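Local coordinates for hypothetical protein PH0435 (Pyrococcus horikoshii, PDB 2YV4) that is the C-terminal Sua5 domain of a probable threonylcarbamoyl-AMP synthase, and so probably takes part in making the threonylcarbamoyladenosine of tRNA, at residues E40-D45 with I77-E82; E46-G51 with L61-R66; S52-V57 with G87-N92. All blocks are in the same frame, centred on the assembly; numbering follows the deposited sequence.

Contact 1 (E40-D45 with I77-E82); sequences ESYNAD and IAEGVE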
ATOM      1  N   GLU A  40      -8.086  -3.431   2.835  1.00 12.21           N
ATOM      2  CA  GLU A  40      -8.329  -4.846   2.552  1.00 13.05           C
ATOM      3  C   GLU A  40      -7.175  -5.410   1.718  1.00 12.29           C
ATOM      4  O   GLU A  40      -6.370  -4.656   1.181  1.00 11.18           O
ATOM      5  CB  GLU A  40      -9.667  -5.051   1.835  1.00 16.28           C
ATOM      6  CG  GLU A  40      -9.822  -4.295   0.534  1.00 17.73           C
ATOM      7  CD  GLU A  40     -11.175  -4.541  -0.102  1.00 21.69           C
ATOM      8  OE1 GLU A  40     -11.463  -5.705  -0.445  1.00 23.43           O
ATOM      9  OE2 GLU A  40     -11.953  -3.575  -0.253  1.00 22.04           O
ATOM     10  N   SER A  41      -7.106  -6.732   1.603  1.00 11.45           N
ATOM     11  CA  SER A  41      -6.015  -7.386   0.888  1.00  9.93           C
ATOM     12  C   SER A  41      -6.016  -7.328  -0.626  1.00 10.65           C
ATOM     13  O   SER A  41      -4.949  -7.285  -1.236  1.00 10.40           O
ATOM     14  CB  SER A  41      -5.937  -8.856   1.291  1.00 10.78           C
ATOM     15  OG  SER A  41      -6.941  -9.600   0.620  1.00  9.39           O
ATOM     16  N   TYR A  42      -7.197  -7.347  -1.237  1.00 11.50           N
ATOM     17  CA  TYR A  42      -7.287  -7.342  -2.695  1.00 11.66           C
ATOM     18  C   TYR A  42      -6.567  -8.599  -3.171  1.00 13.50           C
ATOM     19  O   TYR A  42      -6.046  -8.661  -4.287  1.00 12.84           O
ATOM     20  CB  TYR A  42      -6.615  -6.097  -3.270  1.00 12.75           C
ATOM     21  CG  TYR A  42      -7.184  -4.813  -2.723  1.00 13.27           C
ATOM     22  CD1 TYR A  42      -8.464  -4.385  -3.076  1.00 14.17           C
ATOM     23  CD2 TYR A  42      -6.452  -4.038  -1.825  1.00 13.48           C
ATOM     24  CE1 TYR A  42      -9.004  -3.207  -2.542  1.00 15.65           C
ATOM     25  CE2 TYR A  42      -6.975  -2.869  -1.288  1.00 12.51           C
ATOM     26  CZ  TYR A  42      -8.249  -2.459  -1.647  1.00 12.83           C
ATOM     27  OH  TYR A  42      -8.767  -1.315  -1.087  1.00 12.83           O
ATOM     28  N   ASN A  43      -6.540  -9.594  -2.290  1.00 15.03           N
ATOM     29  CA  ASN A  43      -5.905 -10.880  -2.552  1.00 15.45           C
ATOM     30  C   ASN A  43      -4.396 -10.853  -2.761  1.00 14.25           C
ATOM     31  O   ASN A  43      -3.854 -11.674  -3.510  1.00 11.89           O
ATOM     32  CB  ASN A  43      -6.562 -11.566  -3.744  1.00 19.24           C
ATOM     33  CG  ASN A  43      -7.213 -12.864  -3.361  1.00 24.23           C
ATOM     34  OD1 ASN A  43      -6.553 -13.774  -2.858  1.00 26.22           O
ATOM     35  ND2 ASN A  43      -8.521 -12.962  -3.579  1.00 27.99           N
ATOM     36  N   ALA A  44      -3.717  -9.913  -2.114  1.00 10.58           N
ATOM     37  CA  ALA A  44      -2.269  -9.849  -2.232  1.00  9.81           C
ATOM     38  C   ALA A  44      -1.724 -11.056  -1.468  1.00  8.38           C
ATOM     39  O   ALA A  44      -2.493 -11.803  -0.863  1.00  7.12           O
ATOM     40  CB  ALA A  44      -1.748  -8.563  -1.620  1.00  9.93           C
ATOM     41  N   ASP A  45      -0.409 -11.253  -1.500  1.00  7.76           N
ATOM     42  CA  ASP A  45       0.209 -12.370  -0.783  1.00  8.67           C
ATOM     43  C   ASP A  45       0.315 -12.047   0.705  1.00  8.83           C
ATOM     44  O   ASP A  45       0.385 -12.946   1.541  1.00  8.30           O
ATOM     45  CB  ASP A  45       1.618 -12.644  -1.314  1.00  8.98           C
ATOM     46  CG  ASP A  45       1.623 -13.081  -2.756  1.00 10.24           C
ATOM     47  OD1 ASP A  45       0.954 -14.088  -3.074  1.00 14.28           O
ATOM     48  OD2 ASP A  45       2.294 -12.420  -3.568  1.00  8.40           O
ATOM     49  N   ILE A  77       2.202  -2.291  -1.912  1.00  6.08           N
ATOM     50  CA  ILE A  77       1.274  -1.294  -2.434  1.00  4.99           C
ATOM     51  C   ILE A  77       0.602  -0.655  -1.234  1.00  4.96           C
ATOM     52  O   ILE A  77       0.010  -1.346  -0.404  1.00  2.17           O
ATOM     53  CB  ILE A  77       0.191  -1.933  -3.324  1.00  5.77           C
ATOM     54  CG1 ILE A  77       0.844  -2.596  -4.542  1.00  6.90           C
ATOM     55  CG2 ILE A  77      -0.819  -0.869  -3.758  1.00  5.90           C
ATOM     56  CD1 ILE A  77      -0.127  -3.412  -5.395  1.00  9.13           C
ATOM     57  N   ALA A  78       0.726   0.663  -1.120  1.00  4.74           N
ATOM     58  CA  ALA A  78       0.104   1.380  -0.017  1.00  5.68           C
ATOM     59  C   ALA A  78      -1.118   2.091  -0.570  1.00  5.97           C
ATOM     60  O   ALA A  78      -1.016   2.888  -1.495  1.00  7.31           O
ATOM     61  CB  ALA A  78       1.085   2.390   0.584  1.00  6.12           C
ATOM     62  N   GLU A  79      -2.274   1.774  -0.006  1.00  8.39           N
ATOM     63  CA  GLU A  79      -3.545   2.360  -0.413  1.00  9.87           C
ATOM     64  C   GLU A  79      -3.589   3.830   0.017  1.00 11.40           C
ATOM     65  O   GLU A  79      -3.465   4.128   1.201  1.00 10.97           O
ATOM     66  CB  GLU A  79      -4.672   1.577   0.260  1.00 11.33           C
ATOM     67  CG  GLU A  79      -6.068   1.866  -0.227  1.00 12.28           C
ATOM     68  CD  GLU A  79      -7.090   1.014   0.504  1.00 15.17           C
ATOM     69  OE1 GLU A  79      -6.912  -0.226   0.530  1.00 14.51           O
ATOM     70  OE2 GLU A  79      -8.061   1.579   1.055  1.00 13.72           O
ATOM     71  N   GLY A  80      -3.756   4.741  -0.940  1.00 10.71           N
ATOM     72  CA  GLY A  80      -3.810   6.158  -0.611  1.00 12.06           C
ATOM     73  C   GLY A  80      -5.074   6.834  -1.120  1.00 13.57           C
ATOM     74  O   GLY A  80      -5.025   7.589  -2.096  1.00 13.93           O
ATOM     75  N   VAL A  81      -6.203   6.579  -0.461  1.00 12.33           N
ATOM     76  CA  VAL A  81      -7.472   7.163  -0.889  1.00 13.09           C
ATOM     77  C   VAL A  81      -7.582   8.646  -0.538  1.00 15.09           C
ATOM     78  O   VAL A  81      -6.980   9.115   0.433  1.00 11.81           O
ATOM     79  CB  VAL A  81      -8.687   6.399  -0.290  1.00 13.16           C
ATOM     80  CG1 VAL A  81      -8.573   4.906  -0.624  1.00 12.67           C
ATOM     81  CG2 VAL A  81      -8.764   6.613   1.223  1.00 10.48           C
ATOM     82  N   GLU A  82      -8.347   9.380  -1.342  1.00 15.57           N
ATOM     83  CA  GLU A  82      -8.534  10.811  -1.127  1.00 17.83           C
ATOM     84  C   GLU A  82      -9.378  11.061   0.112  1.00 17.72           C
ATOM     85  O   GLU A  82      -9.087  11.959   0.898  1.00 17.28           O
ATOM     86  CB  GLU A  82      -9.217  11.448  -2.341  1.00 21.67           C
ATOM     87  CG  GLU A  82      -8.470  11.231  -3.644  1.00 27.07           C
ATOM     88  CD  GLU A  82      -9.153  11.890  -4.825  1.00 29.79           C
ATOM     89  OE1 GLU A  82     -10.373  11.686  -5.000  1.00 33.41           O
ATOM     90  OE2 GLU A  82      -8.467  12.606  -5.583  1.00 33.63           O
TER

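Contact 2 (E46-G51 with L61-R66); sequences EFFFLG and LFKALR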
ATOM      1  N   GLU A  46       0.335 -10.757   1.023  1.00  8.19           N
ATOM      2  CA  GLU A  46       0.457 -10.309   2.408  1.00  8.88           C
ATOM      3  C   GLU A  46      -0.413  -9.084   2.634  1.00  8.77           C
ATOM      4  O   GLU A  46      -0.585  -8.261   1.736  1.00  7.37           O
ATOM      5  CB  GLU A  46       1.911  -9.943   2.714  1.00 10.77           C
ATOM      6  CG  GLU A  46       2.924 -11.070   2.512  1.00 10.39           C
ATOM      7  CD  GLU A  46       2.918 -12.068   3.651  1.00 12.45           C
ATOM      8  OE1 GLU A  46       2.335 -11.760   4.713  1.00 12.55           O
ATOM      9  OE2 GLU A  46       3.508 -13.155   3.490  1.00 15.04           O
ATOM     10  N   PHE A  47      -0.952  -8.951   3.840  1.00  7.23           N
ATOM     11  CA  PHE A  47      -1.792  -7.802   4.141  1.00  8.92           C
ATOM     12  C   PHE A  47      -1.555  -7.259   5.545  1.00  9.41           C
ATOM     13  O   PHE A  47      -1.297  -8.014   6.482  1.00 10.25           O
ATOM     14  CB  PHE A  47      -3.274  -8.160   3.971  1.00  7.47           C
ATOM     15  CG  PHE A  47      -4.215  -7.081   4.445  1.00  9.95           C
ATOM     16  CD1 PHE A  47      -4.890  -7.208   5.653  1.00 11.70           C
ATOM     17  CD2 PHE A  47      -4.374  -5.906   3.713  1.00 10.87           C
ATOM     18  CE1 PHE A  47      -5.707  -6.181   6.129  1.00 12.73           C
ATOM     19  CE2 PHE A  47      -5.186  -4.876   4.180  1.00 10.73           C
ATOM     20  CZ  PHE A  47      -5.853  -5.011   5.387  1.00 11.14           C
ATOM     21  N   PHE A  48      -1.627  -5.941   5.673  1.00  7.79           N
ATOM     22  CA  PHE A  48      -1.466  -5.280   6.965  1.00  9.62           C
ATOM     23  C   PHE A  48      -2.386  -4.068   6.898  1.00 10.27           C
ATOM     24  O   PHE A  48      -2.347  -3.307   5.930  1.00  8.42           O
ATOM     25  CB  PHE A  48      -0.019  -4.830   7.178  1.00  8.74           C
ATOM     26  CG  PHE A  48       0.320  -4.515   8.620  1.00  9.62           C
ATOM     27  CD1 PHE A  48       1.085  -5.402   9.377  1.00 11.19           C
ATOM     28  CD2 PHE A  48      -0.110  -3.331   9.211  1.00  8.90           C
ATOM     29  CE1 PHE A  48       1.421  -5.111  10.703  1.00 12.12           C
ATOM     30  CE2 PHE A  48       0.218  -3.030  10.536  1.00 13.35           C
ATOM     31  CZ  PHE A  48       0.986  -3.921  11.283  1.00 10.42           C
ATOM     32  N   PHE A  49      -3.226  -3.904   7.913  1.00  9.95           N
ATOM     33  CA  PHE A  49      -4.168  -2.795   7.958  1.00 11.60           C
ATOM     34  C   PHE A  49      -3.497  -1.423   8.054  1.00 10.89           C
ATOM     35  O   PHE A  49      -2.657  -1.184   8.925  1.00 11.32           O
ATOM     36  CB  PHE A  49      -5.135  -2.992   9.133  1.00 15.11           C
ATOM     37  CG  PHE A  49      -6.179  -1.922   9.240  1.00 16.30           C
ATOM     38  CD1 PHE A  49      -6.952  -1.579   8.137  1.00 17.84           C
ATOM     39  CD2 PHE A  49      -6.405  -1.269  10.448  1.00 17.48           C
ATOM     40  CE1 PHE A  49      -7.939  -0.597   8.237  1.00 19.11           C
ATOM     41  CE2 PHE A  49      -7.388  -0.288  10.557  1.00 15.41           C
ATOM     42  CZ  PHE A  49      -8.154   0.047   9.451  1.00 16.73           C
ATOM     43  N   LEU A  50      -3.885  -0.517   7.160  1.00 10.22           N
ATOM     44  CA  LEU A  50      -3.311   0.826   7.127  1.00 10.44           C
ATOM     45  C   LEU A  50      -3.804   1.715   8.257  1.00 12.07           C
ATOM     46  O   LEU A  50      -3.038   2.491   8.832  1.00 12.08           O
ATOM     47  CB  LEU A  50      -3.641   1.507   5.795  1.00 11.63           C
ATOM     48  CG  LEU A  50      -3.277   2.991   5.641  1.00 10.13           C
ATOM     49  CD1 LEU A  50      -1.759   3.152   5.524  1.00 10.41           C
ATOM     50  CD2 LEU A  50      -3.953   3.551   4.402  1.00 10.73           C
ATOM     51  N   GLY A  51      -5.090   1.600   8.561  1.00 14.48           N
ATOM     52  CA  GLY A  51      -5.691   2.431   9.587  1.00 17.77           C
ATOM     53  C   GLY A  51      -6.772   3.225   8.880  1.00 19.76           C
ATOM     54  O   GLY A  51      -6.707   3.395   7.664  1.00 18.76           O
ATOM     55  N   LEU A  61       1.939   2.813   9.586  1.00 19.37           N
ATOM     56  CA  LEU A  61       2.715   2.657   8.355  1.00 18.34           C
ATOM     57  C   LEU A  61       4.072   1.966   8.459  1.00 18.48           C
ATOM     58  O   LEU A  61       4.291   0.936   7.817  1.00 17.72           O
ATOM     59  CB  LEU A  61       2.877   4.011   7.654  1.00 16.10           C
ATOM     60  CG  LEU A  61       3.468   3.915   6.245  1.00 13.18           C
ATOM     61  CD1 LEU A  61       2.632   2.954   5.403  1.00 12.30           C
ATOM     62  CD2 LEU A  61       3.504   5.295   5.611  1.00 11.58           C
ATOM     63  N   PHE A  62       4.985   2.521   9.250  1.00 18.14           N
ATOM     64  CA  PHE A  62       6.312   1.927   9.384  1.00 19.62           C
ATOM     65  C   PHE A  62       6.274   0.534  10.014  1.00 18.83           C
ATOM     66  O   PHE A  62       7.085  -0.334   9.680  1.00 19.19           O
ATOM     67  CB  PHE A  62       7.228   2.874  10.171  1.00 23.12           C
ATOM     68  CG  PHE A  62       7.823   3.975   9.326  1.00 27.65           C
ATOM     69  CD1 PHE A  62       7.089   4.550   8.290  1.00 28.71           C
ATOM     70  CD2 PHE A  62       9.114   4.437   9.567  1.00 29.99           C
ATOM     71  CE1 PHE A  62       7.630   5.569   7.505  1.00 30.12           C
ATOM     72  CE2 PHE A  62       9.666   5.456   8.789  1.00 30.42           C
ATOM     73  CZ  PHE A  62       8.920   6.025   7.755  1.00 31.24           C
ATOM     74  N   LYS A  63       5.334   0.315  10.921  1.00 16.84           N
ATOM     75  CA  LYS A  63       5.197  -0.997  11.534  1.00 18.10           C
ATOM     76  C   LYS A  63       4.763  -1.958  10.425  1.00 15.11           C
ATOM     77  O   LYS A  63       5.214  -3.103  10.360  1.00 14.37           O
ATOM     78  CB  LYS A  63       4.141  -0.958  12.644  1.00 21.40           C
ATOM     79  CG  LYS A  63       3.839  -2.313  13.264  1.00 27.76           C
ATOM     80  CD  LYS A  63       2.964  -2.174  14.502  1.00 30.43           C
ATOM     81  CE  LYS A  63       2.650  -3.537  15.096  1.00 33.79           C
ATOM     82  NZ  LYS A  63       3.892  -4.308  15.385  1.00 35.23           N
ATOM     83  N   ALA A  64       3.894  -1.472   9.542  1.00 12.48           N
ATOM     84  CA  ALA A  64       3.395  -2.276   8.425  1.00 10.87           C
ATOM     85  C   ALA A  64       4.525  -2.623   7.463  1.00  9.40           C
ATOM     86  O   ALA A  64       4.662  -3.770   7.027  1.00  9.03           O
ATOM     87  CB  ALA A  64       2.300  -1.519   7.691  1.00  9.30           C
ATOM     88  N   LEU A  65       5.333  -1.625   7.126  1.00  9.14           N
ATOM     89  CA  LEU A  65       6.452  -1.836   6.213  1.00  9.84           C
ATOM     90  C   LEU A  65       7.475  -2.823   6.792  1.00 11.44           C
ATOM     91  O   LEU A  65       8.072  -3.611   6.058  1.00 12.10           O
ATOM     92  CB  LEU A  65       7.118  -0.497   5.890  1.00 10.84           C
ATOM     93  CG  LEU A  65       6.270   0.461   5.039  1.00 11.84           C
ATOM     94  CD1 LEU A  65       6.856   1.863   5.068  1.00 10.55           C
ATOM     95  CD2 LEU A  65       6.191  -0.073   3.615  1.00 11.70           C
ATOM     96  N   ARG A  66       7.682  -2.788   8.104  1.00 12.55           N
ATOM     97  CA  ARG A  66       8.632  -3.717   8.710  1.00 14.06           C
ATOM     98  C   ARG A  66       8.076  -5.129   8.571  1.00 10.83           C
ATOM     99  O   ARG A  66       8.819  -6.082   8.337  1.00  9.78           O
ATOM    100  CB  ARG A  66       8.871  -3.380  10.186  1.00 14.55           C
ATOM    101  CG  ARG A  66       9.530  -2.029  10.397  1.00 20.46           C
ATOM    102  CD  ARG A  66       9.981  -1.835  11.834  1.00 24.59           C
ATOM    103  NE  ARG A  66      10.260  -0.430  12.119  1.00 29.37           N
ATOM    104  CZ  ARG A  66       9.337   0.450  12.502  1.00 31.53           C
ATOM    105  NH1 ARG A  66       8.078   0.066  12.654  1.00 32.02           N
ATOM    106  NH2 ARG A  66       9.671   1.717  12.724  1.00 33.35           N
TER

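Contact 3 (S52-V57 with G87-N92); sequences SSVEEV and GLAVMN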
ATOM      1  N   SER A  52      -7.762   3.712   9.622  1.00 20.28           N
ATOM      2  CA  SER A  52      -8.853   4.467   9.020  1.00 21.60           C
ATOM      3  C   SER A  52      -8.810   5.966   9.313  1.00 20.49           C
ATOM      4  O   SER A  52      -9.751   6.691   9.002  1.00 21.91           O
ATOM      5  CB  SER A  52     -10.195   3.888   9.480  1.00 23.17           C
ATOM      6  OG  SER A  52     -10.253   3.807  10.894  1.00 27.54           O
ATOM      7  N   SER A  53      -7.716   6.433   9.904  1.00 19.39           N
ATOM      8  CA  SER A  53      -7.576   7.849  10.218  1.00 18.15           C
ATOM      9  C   SER A  53      -6.155   8.305   9.936  1.00 17.08           C
ATOM     10  O   SER A  53      -5.235   7.487   9.871  1.00 16.46           O
ATOM     11  CB  SER A  53      -7.888   8.100  11.692  1.00 18.03           C
ATOM     12  OG  SER A  53      -6.819   7.646  12.500  1.00 17.55           O
ATOM     13  N   VAL A  54      -5.971   9.611   9.776  1.00 16.05           N
ATOM     14  CA  VAL A  54      -4.641  10.145   9.520  1.00 16.24           C
ATOM     15  C   VAL A  54      -3.711   9.751  10.667  1.00 17.37           C
ATOM     16  O   VAL A  54      -2.572   9.336  10.439  1.00 15.80           O
ATOM     17  CB  VAL A  54      -4.680  11.687   9.371  1.00 15.59           C
ATOM     18  CG1 VAL A  54      -3.280  12.267   9.453  1.00 14.01           C
ATOM     19  CG2 VAL A  54      -5.324  12.055   8.037  1.00 12.20           C
ATOM     20  N   GLU A  55      -4.203   9.868  11.900  1.00 18.21           N
ATOM     21  CA  GLU A  55      -3.403   9.517  13.070  1.00 20.86           C
ATOM     22  C   GLU A  55      -2.967   8.054  13.039  1.00 18.76           C
ATOM     23  O   GLU A  55      -1.830   7.731  13.378  1.00 18.27           O
ATOM     24  CB  GLU A  55      -4.184   9.786  14.362  1.00 25.50           C
ATOM     25  CG  GLU A  55      -3.528   9.179  15.598  1.00 31.72           C
ATOM     26  CD  GLU A  55      -4.149   9.653  16.902  1.00 36.52           C
ATOM     27  OE1 GLU A  55      -5.376   9.487  17.081  1.00 40.06           O
ATOM     28  OE2 GLU A  55      -3.403  10.188  17.751  1.00 37.81           O
ATOM     29  N   GLU A  56      -3.876   7.172  12.639  1.00 17.80           N
ATOM     30  CA  GLU A  56      -3.558   5.753  12.567  1.00 18.89           C
ATOM     31  C   GLU A  56      -2.511   5.480  11.498  1.00 16.56           C
ATOM     32  O   GLU A  56      -1.624   4.654  11.693  1.00 15.97           O
ATOM     33  CB  GLU A  56      -4.820   4.934  12.286  1.00 20.42           C
ATOM     34  CG  GLU A  56      -5.734   4.804  13.496  1.00 27.78           C
ATOM     35  CD  GLU A  56      -6.978   3.993  13.198  1.00 31.30           C
ATOM     36  OE1 GLU A  56      -6.844   2.826  12.767  1.00 33.41           O
ATOM     37  OE2 GLU A  56      -8.090   4.523  13.398  1.00 35.86           O
ATOM     38  N   VAL A  57      -2.609   6.178  10.371  1.00 14.34           N
ATOM     39  CA  VAL A  57      -1.645   5.995   9.295  1.00 13.48           C
ATOM     40  C   VAL A  57      -0.240   6.298   9.802  1.00 17.02           C
ATOM     41  O   VAL A  57       0.680   5.493   9.649  1.00 15.14           O
ATOM     42  CB  VAL A  57      -1.956   6.920   8.099  1.00 12.95           C
ATOM     43  CG1 VAL A  57      -0.756   6.973   7.149  1.00 10.73           C
ATOM     44  CG2 VAL A  57      -3.194   6.412   7.358  1.00  9.83           C
ATOM     45  N   GLY A  87      -4.510   9.203   1.846  1.00 14.35           N
ATOM     46  CA  GLY A  87      -3.442   9.216   0.857  1.00 12.79           C
ATOM     47  C   GLY A  87      -2.381  10.264   1.147  1.00 14.18           C
ATOM     48  O   GLY A  87      -1.183   9.991   1.058  1.00 12.15           O
ATOM     49  N   LEU A  88      -2.813  11.476   1.481  1.00 14.90           N
ATOM     50  CA  LEU A  88      -1.864  12.538   1.801  1.00 15.99           C
ATOM     51  C   LEU A  88      -1.026  12.146   3.016  1.00 15.01           C
ATOM     52  O   LEU A  88       0.192  12.351   3.034  1.00 15.03           O
ATOM     53  CB  LEU A  88      -2.597  13.852   2.080  1.00 18.61           C
ATOM     54  CG  LEU A  88      -1.739  14.982   2.657  1.00 21.11           C
ATOM     55  CD1 LEU A  88      -0.530  15.230   1.758  1.00 24.16           C
ATOM     56  CD2 LEU A  88      -2.577  16.244   2.798  1.00 22.77           C
ATOM     57  N   ALA A  89      -1.676  11.575   4.028  1.00 13.83           N
ATOM     58  CA  ALA A  89      -0.976  11.156   5.236  1.00 12.34           C
ATOM     59  C   ALA A  89       0.056  10.090   4.900  1.00 11.77           C
ATOM     60  O   ALA A  89       1.161  10.100   5.443  1.00 10.07           O
ATOM     61  CB  ALA A  89      -1.969  10.617   6.271  1.00 16.05           C
ATOM     62  N   VAL A  90      -0.310   9.161   4.019  1.00 11.34           N
ATOM     63  CA  VAL A  90       0.612   8.103   3.615  1.00 11.55           C
ATOM     64  C   VAL A  90       1.870   8.714   3.008  1.00 11.47           C
ATOM     65  O   VAL A  90       2.988   8.375   3.399  1.00 11.55           O
ATOM     66  CB  VAL A  90      -0.030   7.150   2.576  1.00 10.70           C
ATOM     67  CG1 VAL A  90       1.036   6.236   1.978  1.00 12.55           C
ATOM     68  CG2 VAL A  90      -1.118   6.307   3.239  1.00 11.52           C
HETATM   69  N   MSE A  91       1.687   9.621   2.053  1.00 14.39           N
HETATM   70  CA  MSE A  91       2.820  10.269   1.402  1.00 17.25           C
HETATM   71  C   MSE A  91       3.656  11.074   2.399  1.00 17.35           C
HETATM   72  O   MSE A  91       4.883  11.054   2.341  1.00 17.37           O
HETATM   73  CB  MSE A  91       2.336  11.168   0.251  1.00 18.52           C
HETATM   74  CG  MSE A  91       1.785  10.394  -0.960  1.00 22.00           C
HETATM   75 SE   MSE A  91       1.540  11.508  -2.554  1.00 31.03          SE
HETATM   76  CE  MSE A  91       3.331  12.158  -2.644  1.00 27.64           C
ATOM     77  N   ASN A  92       2.997  11.778   3.316  1.00 19.38           N
ATOM     78  CA  ASN A  92       3.719  12.559   4.322  1.00 21.14           C
ATOM     79  C   ASN A  92       4.623  11.667   5.171  1.00 21.37           C
ATOM     80  O   ASN A  92       5.809  11.950   5.342  1.00 22.12           O
ATOM     81  CB  ASN A  92       2.735  13.302   5.231  1.00 22.77           C
ATOM     82  CG  ASN A  92       2.094  14.488   4.545  1.00 24.22           C
ATOM     83  OD1 ASN A  92       1.113  15.047   5.035  1.00 26.95           O
ATOM     84  ND2 ASN A  92       2.653  14.888   3.406  1.00 23.52           N
TER

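Contact 1 (E40-D45 with I77-E82)
Y42 carries its CG beside the backbone N and anti to the carbonyl carbon (chi1 -57°), while E79 sends CG anti to its own N (chi1 -169°) and continues extended beyond it, so that phenol and carboxylate meet at the ends of two side chains crossing at about a right angle. Their link is a hydrogen bond from Y42 OH to E79 OE1, 2.7 Å long. OE1 lies in the plane of the ring at its edge, 3.2 Å from Y42 CE2, but the hydroxyl reaches it from well above the plane of the carboxylate, and the two planes are turned 67° apart. On one face of the phenol, near the rim, E40 CG stands 3.2 Å above the ring plane. K17 of helix 13-29 donates a hydrogen bond to Y42 OH and makes a salt bridge with E40 OE2; placed there, it would be expected to ease the gathering of two acidic groups. The other oxygen of E79, OE2, is held by S39 OG. Y42 is the second residue of a type I' turn, S41 to A44, which A44 N to S41 O closes at 3.0 Å. A phenylalanine in place of Y42 would probably keep the ring beside E40 but leave E79 OE1 and K17 without the hydroxyl that joins them. I20 of helix 13-29 touches both Y42 and E79. The contact thus ties the loop after strand 34-38 to the late part of strand 75-81, on the face that helix 13-29 covers, at the carboxyl ends of the strands, where the loops of an open, parallel alpha/beta sheet gather.

Contact 2 (E46-G51 with L61-R66)
The F48 ring lies with one face against helix 54-70: A64 CA stands over its centre, 3.7 Å from the centroid and only 9° off the ring normal, a CH-pi contact made by a backbone carbon. A64 CB reaches the rim of the ring, 3.4 Å from F48 CD2. The two backbones come within 5.9 Å here, from F48 CA to A64 CA, consistent with the small side chain of A64. At the far end of the ring K63 comes in obliquely, its CG 3.8 Å from F48 CZ, and the two side chains cross nearly at right angles. F48 is delivered to the helix by a CG anti to its backbone N (chi1 -163°). Further on, L50 and L61 meet through their CD1 methyls at 4.4 Å, a looser touch, and L50 also packs on I37 of the neighbouring strand and on V90 of helix 86-93. M68, one turn beyond A64, touches F48 as well. Everything that meets here is carbon, including the aliphatic stem of K63, so the edge strand is held against its helix by dispersion and CH-pi attraction.

Contact 3 (S52-V57 with G87-N92)
The first turn of helix 54-70 comes up against helix 86-93 with CA atoms 5.7 Å apart at V54 and A89 and 6.5 Å at V57 and V90. The close approach is consistent with the small side chain of A89, whose CB points at the other helix and is met by two valines spaced three residues apart. V54 CG1 lies 3.8 Å from A89 CB, and V57 CG1 lies 3.9 Å from the same methyl. In V57 the CG1 branch, anti to the backbone N (chi1 166°), extends past A89 to rest on the peptide that follows it, 3.8 Å from V90 N. It also touches the CG2 methyl of V90 at 4.0 Å. Both helices follow parallel strands of the sheet, 46-49 and 75-81, and pack side by side on the same face of it, as in other layered alpha/beta folds; L50, just after the first of these strands, touches both V57 and V90. The start of helix 54-70 is set by an N-cap: S53 OG accepts from E56 N at 3.0 Å, with an N-H...O angle of 157°. The E56 side chain reaches back to this end, and its carboxylate takes a weak hydrogen bond from S52 N and another, also weak, from S53 OG.

How the contacts relate
Along the chain the first segments of the three contacts run on without a break from residue 40 to 57, through loop, edge strand and helix start. Contact 2 is nested inside the loop closed by contact 1, whereas contact 3 crosses both. Contacts 1 and 2 have centres about 10 Å apart and reach the same parallel sheet; contacts 2 and 3, about 12 Å apart, share helix 54-70. Contacts 1 and 3 are about 14 Å apart, joined where strand 75-81 leads into helix 86-93. Within one domain, contact 1 joins a loop to the sheet on the helix 13-29 side, contact 2 sets helix 54-70 on the edge strand on the other side, and contact 3 joins that helix to 86-93.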